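Single-stranded DNA specific exonuclease RecJ (Thermus thermophilus, PDB 2ZXR) degrades single-stranded DNA in the 5' to 3' direction with the help of divalent metal ions, acts as a monomer in DNA repair, and leaves single-stranded RNA uncut. Local coordinates at residues 65-68 against 69-73; 228-231 against 232-236; 550-554 against 555-559; 605-609 against 610-614. One frame throughout, in Å; residues are numbered along the deposited sequence.

Contact 1. Residues 65-68 against 69-73; sequences LEEA and LRQGK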
loop_
_atom_site.group_PDB
_atom_site.type_symbol
_atom_site.label_atom_id
_atom_site.label_comp_id
_atom_site.label_asym_id
_atom_site.label_seq_id
_atom_site.Cartn_x
_atom_site.Cartn_y
_atom_site.Cartn_z
ATOM N N LEU A 65 -8.347 -36.581 2.168
ATOM C CA LEU A 65 -6.957 -36.789 1.812
ATOM C C LEU A 65 -6.322 -37.900 2.656
ATOM O O LEU A 65 -5.492 -38.666 2.158
ATOM C CB LEU A 65 -6.161 -35.482 1.974
ATOM C CG LEU A 65 -6.394 -34.336 0.986
ATOM C CD1 LEU A 65 -5.601 -33.118 1.459
ATOM C CD2 LEU A 65 -5.945 -34.733 -0.420
ATOM N N GLU A 66 -6.682 -37.977 3.934
ATOM C CA GLU A 66 -6.132 -39.041 4.777
ATOM C C GLU A 66 -6.575 -40.389 4.159
ATOM O O GLU A 66 -5.786 -41.335 4.051
ATOM C CB GLU A 66 -6.658 -38.926 6.215
ATOM C CG GLU A 66 -6.145 -40.035 7.130
ATOM C CD GLU A 66 -6.669 -39.961 8.577
ATOM O OE1 GLU A 66 -6.323 -40.871 9.350
ATOM O OE2 GLU A 66 -7.412 -39.017 8.955
ATOM N N GLU A 67 -7.831 -40.463 3.734
ATOM C CA GLU A 67 -8.327 -41.700 3.106
ATOM C C GLU A 67 -7.554 -42.026 1.830
ATOM O O GLU A 67 -7.148 -43.174 1.621
ATOM C CB GLU A 67 -9.818 -41.589 2.785
ATOM C CG GLU A 67 -10.672 -41.709 4.010
ATOM C CD GLU A 67 -10.340 -42.965 4.807
ATOM O OE1 GLU A 67 -10.541 -44.080 4.278
ATOM O OE2 GLU A 67 -9.857 -42.841 5.955
ATOM N N ALA A 68 -7.343 -41.014 0.991
ATOM C CA ALA A 68 -6.619 -41.182 -0.269
ATOM C C ALA A 68 -5.218 -41.693 0.006
ATOM O O ALA A 68 -4.711 -42.593 -0.667
ATOM C CB ALA A 68 -6.545 -39.831 -1.035
ATOM N N LEU A 69 -4.587 -41.109 1.012
ATOM C CA LEU A 69 -3.234 -41.492 1.373
ATOM C C LEU A 69 -3.141 -42.945 1.815
ATOM O O LEU A 69 -2.309 -43.717 1.308
ATOM C CB LEU A 69 -2.759 -40.619 2.513
ATOM C CG LEU A 69 -1.282 -40.287 2.507
ATOM C CD1 LEU A 69 -0.414 -41.526 2.639
ATOM C CD2 LEU A 69 -1.017 -39.552 1.218
ATOM N N ARG A 70 -3.984 -43.306 2.780
ATOM C CA ARG A 70 -3.957 -44.658 3.317
ATOM C C ARG A 70 -4.315 -45.709 2.283
ATOM O O ARG A 70 -3.671 -46.748 2.225
ATOM C CB ARG A 70 -4.892 -44.778 4.529
ATOM C CG ARG A 70 -4.777 -46.123 5.268
ATOM C CD ARG A 70 -5.569 -46.100 6.574
ATOM N NE ARG A 70 -6.984 -45.819 6.330
ATOM C CZ ARG A 70 -7.875 -46.749 6.002
ATOM N NH1 ARG A 70 -9.149 -46.417 5.784
ATOM N NH2 ARG A 70 -7.486 -48.021 5.912
ATOM N N GLN A 71 -5.319 -45.428 1.455
ATOM C CA GLN A 71 -5.780 -46.377 0.439
ATOM C C GLN A 71 -4.979 -46.331 -0.837
ATOM O O GLN A 71 -5.277 -47.051 -1.797
ATOM C CB GLN A 71 -7.254 -46.135 0.118
ATOM C CG GLN A 71 -8.140 -46.265 1.341
ATOM C CD GLN A 71 -9.616 -46.087 1.031
ATOM O OE1 GLN A 71 -10.353 -45.481 1.817
ATOM N NE2 GLN A 71 -10.059 -46.623 -0.101
ATOM N N GLY A 72 -3.973 -45.464 -0.854
ATOM C CA GLY A 72 -3.128 -45.344 -2.021
ATOM C C GLY A 72 -3.813 -44.855 -3.288
ATOM O O GLY A 72 -3.414 -45.252 -4.390
ATOM N N LYS A 73 -4.821 -43.995 -3.140
ATOM C CA LYS A 73 -5.542 -43.432 -4.282
ATOM C C LYS A 73 -4.657 -42.463 -5.036
ATOM O O LYS A 73 -3.793 -41.809 -4.440
ATOM C CB LYS A 73 -6.799 -42.709 -3.811
ATOM C CG LYS A 73 -7.790 -43.627 -3.144
ATOM C CD LYS A 73 -8.223 -44.741 -4.111
ATOM C CE LYS A 73 -9.323 -45.596 -3.499
ATOM N NZ LYS A 73 -9.692 -46.717 -4.397
HETATM O O HOH W 1 -1.942 -41.470 -2.480
#
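The carbonyl O of Ala68 receives the amide N of Lys73 at 2.8 Å, with the donor in the carbonyl plane on a lone pair, and a water adds a weak, longer contact to the same oxygen. This bond, from an amide five residues on back to the carbonyl, is one of two in a Schellman motif, the C-terminal cap of helix 60-70; the other runs from Gly72 N to Leu69 O. Gly72 is the first residue to leave helical geometry, and its positive phi is one that glycine adopts with little strain. The water also lies 2.7 Å from Lys73 O, joining the last turn to the residue that leads into strand 74-78. Small Ala68 suits this corner: its CB lies 4.0 Å from Lys73 CB and also touches Leu131 of strand 131-134. The outer surface is charged. Glu67 folds back at chi2 (-53°), which lays its carboxylate alongside the Arg70 chain, pointing the same way. Leu65, on the inner side, packs on Leu194 and Leu198 of helix 187-201, while Glu66 reaches Arg201 in a salt bridge. The helix thus flanks the parallel sheet of the DHH domain. Between Glu67 and Arg70 the salt bridge is loose, the carboxylate and guanidinium planes standing 56° apart. Glu67 OE1 lies 3.1 Å from Arg70 NH1, in a weak hydrogen bond bent to 129°.

Contact 2. Residues 228-231 against 232-236; sequences WNRA and LVKEG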
loop_
_atom_site.group_PDB
_atom_site.type_symbol
_atom_site.label_atom_id
_atom_site.label_comp_id
_atom_site.label_asym_id
_atom_site.label_seq_id
_atom_site.Cartn_x
_atom_site.Cartn_y
_atom_site.Cartn_z
ATOM N N TRP A 228 -3.718 -13.300 9.607
ATOM C CA TRP A 228 -3.104 -14.553 9.190
ATOM C C TRP A 228 -2.122 -14.359 8.020
ATOM O O TRP A 228 -1.016 -14.914 8.023
ATOM C CB TRP A 228 -4.181 -15.555 8.779
ATOM C CG TRP A 228 -3.645 -16.941 8.686
ATOM C CD1 TRP A 228 -3.483 -17.828 9.712
ATOM C CD2 TRP A 228 -3.166 -17.594 7.505
ATOM N NE1 TRP A 228 -2.932 -18.996 9.245
ATOM C CE2 TRP A 228 -2.727 -18.882 7.891
ATOM C CE3 TRP A 228 -3.064 -17.213 6.154
ATOM C CZ2 TRP A 228 -2.191 -19.797 6.978
ATOM C CZ3 TRP A 228 -2.536 -18.116 5.246
ATOM C CH2 TRP A 228 -2.102 -19.402 5.661
ATOM N N ASN A 229 -2.515 -13.588 7.018
ATOM C CA ASN A 229 -1.589 -13.376 5.902
ATOM C C ASN A 229 -0.297 -12.702 6.399
ATOM O O ASN A 229 0.766 -13.061 5.952
ATOM C CB ASN A 229 -2.226 -12.545 4.771
ATOM C CG ASN A 229 -3.141 -13.361 3.869
ATOM O OD1 ASN A 229 -3.046 -14.600 3.787
ATOM N ND2 ASN A 229 -4.010 -12.670 3.152
ATOM N N ARG A 230 -0.375 -11.741 7.324
ATOM C CA ARG A 230 0.854 -11.110 7.848
ATOM C C ARG A 230 1.722 -12.137 8.560
ATOM O O ARG A 230 2.940 -12.148 8.411
ATOM C CB ARG A 230 0.560 -9.981 8.863
ATOM C CG ARG A 230 1.815 -9.646 9.780
ATOM C CD ARG A 230 1.606 -8.520 10.878
ATOM N NE ARG A 230 1.928 -7.294 10.188
ATOM C CZ ARG A 230 2.956 -6.490 10.403
ATOM N NH1 ARG A 230 3.859 -6.676 11.367
ATOM N NH2 ARG A 230 3.147 -5.543 9.515
ATOM N N ALA A 231 1.099 -12.990 9.362
ATOM C CA ALA A 231 1.850 -13.986 10.104
ATOM C C ALA A 231 2.502 -14.999 9.165
ATOM O O ALA A 231 3.641 -15.416 9.388
ATOM C CB ALA A 231 0.927 -14.712 11.084
ATOM N N LEU A 232 1.775 -15.383 8.115
ATOM C CA LEU A 232 2.285 -16.367 7.171
ATOM C C LEU A 232 3.491 -15.818 6.440
ATOM O O LEU A 232 4.533 -16.500 6.324
ATOM C CB LEU A 232 1.200 -16.774 6.165
ATOM C CG LEU A 232 1.708 -17.751 5.081
ATOM C CD1 LEU A 232 1.933 -19.148 5.697
ATOM C CD2 LEU A 232 0.727 -17.832 3.974
ATOM N N VAL A 233 3.368 -14.580 5.968
ATOM C CA VAL A 233 4.459 -13.944 5.242
ATOM C C VAL A 233 5.698 -13.745 6.145
ATOM O O VAL A 233 6.813 -14.007 5.728
ATOM C CB VAL A 233 3.956 -12.607 4.595
ATOM C CG1 VAL A 233 5.124 -11.749 4.109
ATOM C CG2 VAL A 233 3.018 -12.970 3.395
ATOM N N LYS A 234 5.505 -13.321 7.385
ATOM C CA LYS A 234 6.661 -13.146 8.257
ATOM C C LYS A 234 7.400 -14.490 8.383
ATOM O O LYS A 234 8.615 -14.552 8.238
ATOM C CB LYS A 234 6.231 -12.635 9.636
ATOM C CG LYS A 234 5.694 -11.178 9.625
ATOM C CD LYS A 234 5.008 -10.811 10.984
ATOM C CE LYS A 234 5.976 -10.195 11.977
ATOM N NZ LYS A 234 5.976 -8.681 11.829
ATOM N N GLU A 235 6.661 -15.559 8.638
ATOM C CA GLU A 235 7.263 -16.882 8.759
ATOM C C GLU A 235 7.982 -17.303 7.463
ATOM O O GLU A 235 9.141 -17.700 7.492
ATOM C CB GLU A 235 6.180 -17.911 9.104
ATOM C CG GLU A 235 6.675 -19.345 9.361
ATOM C CD GLU A 235 7.573 -19.456 10.592
ATOM O OE1 GLU A 235 7.350 -18.721 11.570
ATOM O OE2 GLU A 235 8.487 -20.292 10.599
ATOM N N GLY A 236 7.290 -17.218 6.328
ATOM C CA GLY A 236 7.883 -17.628 5.069
ATOM C C GLY A 236 9.061 -16.798 4.591
ATOM O O GLY A 236 10.043 -17.356 4.091
#
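Residues 228-236 form regular alpha helix, in which Leu232 N meets Trp228 O at 2.8 Å and the next three amides repeat the pattern. Leu232 lies against the indole of Trp228. Its CB sits over one face of the six-membered ring, offset toward the rim, 4.2 Å from the centroid and 16° off the normal, a CH-pi contact, while Leu232 CD2 touches Trp228 CZ3 at 3.5 Å. With CG of Trp228 trans to the backbone N (chi1 -165°), the ring projects outward and leans toward the next turn. Both residues suit an apolar interior: Phe192 touches each of them, and Trp228 NE1 is satisfied by Ala51 O. This is an i, i+4 pair on helix 227-239, which packs beside helix 211-220 close to the metal site; the side chain of Asn229 is about 7 Å from that of Asp221. Asn229 ND2 bonds to the carbonyls of Lys184 and Pro224. Arg230 and Lys234 converge, with CG of Arg230 3.6 Å from CD of Lys234. Their charged ends, NH1 of Arg230 and NZ of Lys234, lie 3.0 Å apart; both donate to Leu46 O, and NH1 also to Leu449 O, acceptors that probably offset the repulsion.

Contact 3. Residues 550-554 against 555-559; sequences LARAR and LGEGV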
loop_
_atom_site.group_PDB
_atom_site.type_symbol
_atom_site.label_atom_id
_atom_site.label_comp_id
_atom_site.label_asym_id
_atom_site.label_seq_id
_atom_site.Cartn_x
_atom_site.Cartn_y
_atom_site.Cartn_z
ATOM N N LEU A 550 -3.608 42.215 14.604
ATOM C CA LEU A 550 -3.266 43.388 15.396
ATOM C C LEU A 550 -3.927 44.641 14.859
ATOM O O LEU A 550 -4.319 45.503 15.629
ATOM C CB LEU A 550 -1.735 43.562 15.469
ATOM C CG LEU A 550 -1.024 42.492 16.315
ATOM C CD1 LEU A 550 0.479 42.587 16.123
ATOM C CD2 LEU A 550 -1.405 42.638 17.783
ATOM N N ALA A 551 -4.066 44.734 13.543
ATOM C CA ALA A 551 -4.719 45.897 12.940
ATOM C C ALA A 551 -6.167 45.964 13.432
ATOM O O ALA A 551 -6.644 47.019 13.841
ATOM C CB ALA A 551 -4.693 45.805 11.403
ATOM N N ARG A 552 -6.857 44.824 13.417
ATOM C CA ARG A 552 -8.247 44.786 13.856
ATOM C C ARG A 552 -8.381 45.043 15.349
ATOM O O ARG A 552 -9.345 45.665 15.798
ATOM C CB ARG A 552 -8.880 43.455 13.451
ATOM C CG ARG A 552 -9.120 43.387 11.947
ATOM C CD ARG A 552 -9.361 41.960 11.395
ATOM N NE ARG A 552 -10.456 41.253 12.046
ATOM C CZ ARG A 552 -10.937 40.068 11.660
ATOM N NH1 ARG A 552 -11.938 39.506 12.341
ATOM N NH2 ARG A 552 -10.442 39.443 10.587
ATOM N N ALA A 553 -7.409 44.589 16.125
ATOM C CA ALA A 553 -7.456 44.794 17.557
ATOM C C ALA A 553 -7.249 46.277 17.889
ATOM O O ALA A 553 -7.801 46.781 18.850
ATOM C CB ALA A 553 -6.381 43.954 18.243
ATOM N N ARG A 554 -6.436 46.966 17.103
ATOM C CA ARG A 554 -6.188 48.371 17.361
ATOM C C ARG A 554 -7.395 49.202 16.975
ATOM O O ARG A 554 -7.601 50.290 17.509
ATOM C CB ARG A 554 -4.930 48.828 16.621
ATOM C CG ARG A 554 -3.673 48.303 17.306
ATOM C CD ARG A 554 -2.400 48.899 16.760
ATOM N NE ARG A 554 -2.116 48.418 15.420
ATOM C CZ ARG A 554 -1.086 47.632 15.107
ATOM N NH1 ARG A 554 -0.236 47.238 16.050
ATOM N NH2 ARG A 554 -0.908 47.244 13.848
ATOM N N LEU A 555 -8.193 48.655 16.060
ATOM C CA LEU A 555 -9.412 49.274 15.573
ATOM C C LEU A 555 -10.553 49.060 16.580
ATOM O O LEU A 555 -11.640 49.622 16.425
ATOM C CB LEU A 555 -9.777 48.672 14.204
ATOM C CG LEU A 555 -9.513 49.439 12.893
ATOM C CD1 LEU A 555 -8.352 50.392 13.024
ATOM C CD2 LEU A 555 -9.262 48.454 11.784
ATOM N N GLY A 556 -10.320 48.240 17.603
ATOM C CA GLY A 556 -11.353 48.017 18.603
ATOM C C GLY A 556 -12.137 46.711 18.574
ATOM O O GLY A 556 -13.113 46.570 19.303
ATOM N N GLU A 557 -11.729 45.750 17.752
ATOM C CA GLU A 557 -12.425 44.471 17.692
ATOM C C GLU A 557 -12.296 43.744 19.040
ATOM O O GLU A 557 -11.234 43.746 19.657
ATOM C CB GLU A 557 -11.843 43.601 16.564
ATOM C CG GLU A 557 -12.637 42.317 16.281
ATOM C CD GLU A 557 -12.282 41.660 14.937
ATOM O OE1 GLU A 557 -11.918 42.383 13.975
ATOM O OE2 GLU A 557 -12.391 40.419 14.835
ATOM N N GLY A 558 -13.392 43.168 19.519
ATOM C CA GLY A 558 -13.323 42.432 20.764
ATOM C C GLY A 558 -12.258 41.356 20.581
ATOM O O GLY A 558 -12.315 40.597 19.609
ATOM N N VAL A 559 -11.289 41.309 21.496
ATOM C CA VAL A 559 -10.189 40.358 21.406
ATOM C C VAL A 559 -9.719 39.695 22.693
ATOM O O VAL A 559 -9.802 40.266 23.790
ATOM C CB VAL A 559 -8.948 41.006 20.777
ATOM C CG1 VAL A 559 -9.295 41.529 19.414
ATOM C CG2 VAL A 559 -8.434 42.132 21.657
HETATM O O HOH W 2 -9.436 45.702 20.381
#
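Arg552 meets Glu557 along nearly its whole length. Its CB already lies 3.3 Å from Glu557 OE1, and CG and CD continue past the same oxygen. A bend at chi3 (56°) then turns the head group, and Arg552 NE donates to Glu557 OE1 at 2.7 Å in a nearly straight bond, approaching on the syn side, somewhat out of the carboxylate plane. Next to it Arg552 NH1 reaches Glu557 OE2, also at 2.7 Å, on the syn lone pair. The grip is therefore side-on and two-pronged, one nitrogen to each oxygen, with the two flat groups 32° apart. Glutamate fits here because its extended chain spans the gap from the turn to the arginine, and NH1 has a second acidic partner in Glu602, which should help fix the head group's rotation. The backbone beneath is a Schellman motif: Glu557 N returns to Arg552 O at 3.1 Å and Gly556 N to Ala553 O at 3.2 Å. Gly556, with phi of 104°, occupies the position where a side chain would press on the preceding carbonyl. A water donates to both Ala553 O and Glu557 O, linking the last helical turn to the residue after the glycine. Farther on, Ala553 CB packs against Val559 CG1 at 4.0 Å, a small residue accommodating a branched one. The turn joins helix 546-554 to strand 558-560 of the parallel sheet in the C-terminal domain; Val559 pairs through its backbone with Arg578 and Leu580, Leu587 of strand 587-588 touches both Glu557 and Val559, and Phe577 packs on Ala553, Arg554 and Val559.

Contact 4. Residues 605-609 against 610-614; sequences LGREA and RARLS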
loop_
_atom_site.group_PDB
_atom_site.type_symbol
_atom_site.label_atom_id
_atom_site.label_comp_id
_atom_site.label_asym_id
_atom_site.label_seq_id
_atom_site.Cartn_x
_atom_site.Cartn_y
_atom_site.Cartn_z
ATOM N N LEU A 605 -1.317 34.085 16.098
ATOM C CA LEU A 605 -0.353 33.725 17.125
ATOM C C LEU A 605 0.602 34.881 17.179
ATOM O O LEU A 605 0.691 35.616 18.169
ATOM C CB LEU A 605 0.416 32.476 16.725
ATOM C CG LEU A 605 -0.407 31.205 16.576
ATOM C CD1 LEU A 605 0.495 30.122 15.982
ATOM C CD2 LEU A 605 -0.994 30.810 17.932
ATOM N N GLY A 606 1.297 35.033 16.067
ATOM C CA GLY A 606 2.262 36.089 15.940
ATOM C C GLY A 606 3.366 35.805 14.944
ATOM O O GLY A 606 3.241 34.965 14.040
ATOM N N ARG A 607 4.448 36.554 15.127
ATOM C CA ARG A 607 5.640 36.483 14.301
ATOM C C ARG A 607 6.794 36.635 15.297
ATOM O O ARG A 607 7.899 36.110 15.088
ATOM C CB ARG A 607 5.624 37.635 13.281
ATOM C CG ARG A 607 6.716 37.585 12.219
ATOM C CD ARG A 607 6.741 36.238 11.507
ATOM N NE ARG A 607 7.406 35.221 12.320
ATOM C CZ ARG A 607 7.585 33.958 11.942
ATOM N NH1 ARG A 607 7.142 33.545 10.758
ATOM N NH2 ARG A 607 8.220 33.110 12.744
ATOM N N GLU A 608 6.510 37.356 16.385
ATOM C CA GLU A 608 7.469 37.588 17.475
ATOM C C GLU A 608 6.690 37.444 18.787
ATOM O O GLU A 608 7.213 37.713 19.872
ATOM C CB GLU A 608 8.086 38.995 17.391
ATOM C CG GLU A 608 8.652 39.366 16.020
ATOM C CD GLU A 608 7.558 39.697 15.012
ATOM O OE1 GLU A 608 7.878 39.876 13.812
ATOM O OE2 GLU A 608 6.379 39.785 15.423
ATOM N N ALA A 609 5.432 37.025 18.666
ATOM C CA ALA A 609 4.575 36.839 19.818
ATOM C C ALA A 609 5.106 35.660 20.618
ATOM O O ALA A 609 5.817 34.798 20.090
ATOM C CB ALA A 609 3.134 36.573 19.374
ATOM N N ARG A 610 4.768 35.641 21.901
ATOM C CA ARG A 610 5.185 34.563 22.764
ATOM C C ARG A 610 4.375 33.316 22.422
ATOM O O ARG A 610 4.849 32.205 22.584
ATOM C CB ARG A 610 4.976 34.946 24.222
ATOM C CG ARG A 610 6.274 34.985 25.026
ATOM C CD ARG A 610 6.991 33.610 25.086
ATOM N NE ARG A 610 8.271 33.699 25.800
ATOM C CZ ARG A 610 9.377 34.265 25.313
ATOM N NH1 ARG A 610 9.388 34.794 24.094
ATOM N NH2 ARG A 610 10.475 34.327 26.061
ATOM N N ALA A 611 3.149 33.515 21.949
ATOM C CA ALA A 611 2.287 32.403 21.568
ATOM C C ALA A 611 3.047 31.547 20.557
ATOM O O ALA A 611 3.129 30.329 20.691
ATOM C CB ALA A 611 0.989 32.921 20.946
ATOM N N ARG A 612 3.605 32.201 19.552
ATOM C CA ARG A 612 4.350 31.513 18.528
ATOM C C ARG A 612 5.502 30.709 19.117
ATOM O O ARG A 612 5.965 29.738 18.522
ATOM C CB ARG A 612 4.894 32.512 17.529
ATOM C CG ARG A 612 5.575 31.847 16.381
ATOM C CD ARG A 612 5.713 32.786 15.213
ATOM N NE ARG A 612 5.959 32.015 14.009
ATOM C CZ ARG A 612 5.108 31.903 12.995
ATOM N NH1 ARG A 612 3.944 32.530 13.031
ATOM N NH2 ARG A 612 5.415 31.134 11.959
ATOM N N LEU A 613 5.970 31.123 20.287
ATOM C CA LEU A 613 7.060 30.416 20.928
ATOM C C LEU A 613 6.634 29.069 21.476
ATOM O O LEU A 613 6.873 28.745 22.633
ATOM C CB LEU A 613 7.677 31.285 22.003
ATOM C CG LEU A 613 8.613 32.293 21.337
ATOM C CD1 LEU A 613 9.775 31.535 20.699
ATOM C CD2 LEU A 613 7.879 33.090 20.265
ATOM N N SER A 614 5.962 28.310 20.603
ATOM C CA SER A 614 5.503 26.941 20.848
ATOM C C SER A 614 6.357 26.251 19.785
ATOM O O SER A 614 6.142 25.104 19.384
ATOM C CB SER A 614 4.019 26.781 20.509
ATOM O OG SER A 614 3.812 26.655 19.111
#
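Arg612 NH1 donates to Gly606 O at 2.7 Å in a bent bond of 133°, the hydrogen bond that ties the two halves of this irregular loop together. The loop follows strand 601-603 in the C-terminal domain and contains a type I beta turn from Arg610 to Leu613, closed by Leu613 N to Arg610 O at 2.8 Å. From the turn, Arg612 reaches back across the loop on a chain extended from CG to NE; chi1 of -175° sends CG away from the backbone N, and the chain is long enough to span the gap to the carbonyl. Glycine suits position 606, whose backbone angles would press a side chain on the carbonyl before it. Leu605 CD2 meets Ala611 CB at 4.2 Å, a modest apolar contact in which the small methyl lets the turn lie close to the leucine. Outside this shell, helix 624-639 probably helps to position the parts: Glu639 forms a salt bridge with NH2 of Arg612, Tyr638 touches the same arginine, and the Tyr638 hydroxyl bonds to Leu605 N. The carboxylate of Glu639 probably tempers the crowding of positive charge beside it. There the guanidinium of Arg607, carried round by bends at chi2 and chi3, lies over one face of the Arg612 guanidinium, offset toward its rim, the planes 41° apart. Arg607 NH2 and Arg612 NE, both donors and not hydrogen-bonded to each other, are only 2.8 Å apart.

How the contacts relate
From the N terminus the four contacts follow in series; none nests within or crosses another, and each is local: contacts 1 and 3 cap helix ends, contact 2 is one stretch of helix, and contact 4 folds a loop on itself. Contact 1 precedes strand 74-78; helix 187-201 touches residues of both contact 1 and contact 2, whose centres are about 30 Å apart. Contacts 3 and 4 lie in the C-terminal domain, with about 89 Å between the centres of contacts 1 and 3. Contact 3 leads into strand 558-560, and contact 4 follows strand 601-603 of the same sheet. Their nearest atoms are about 7 Å apart, and Glu602 on that strand holds Arg552.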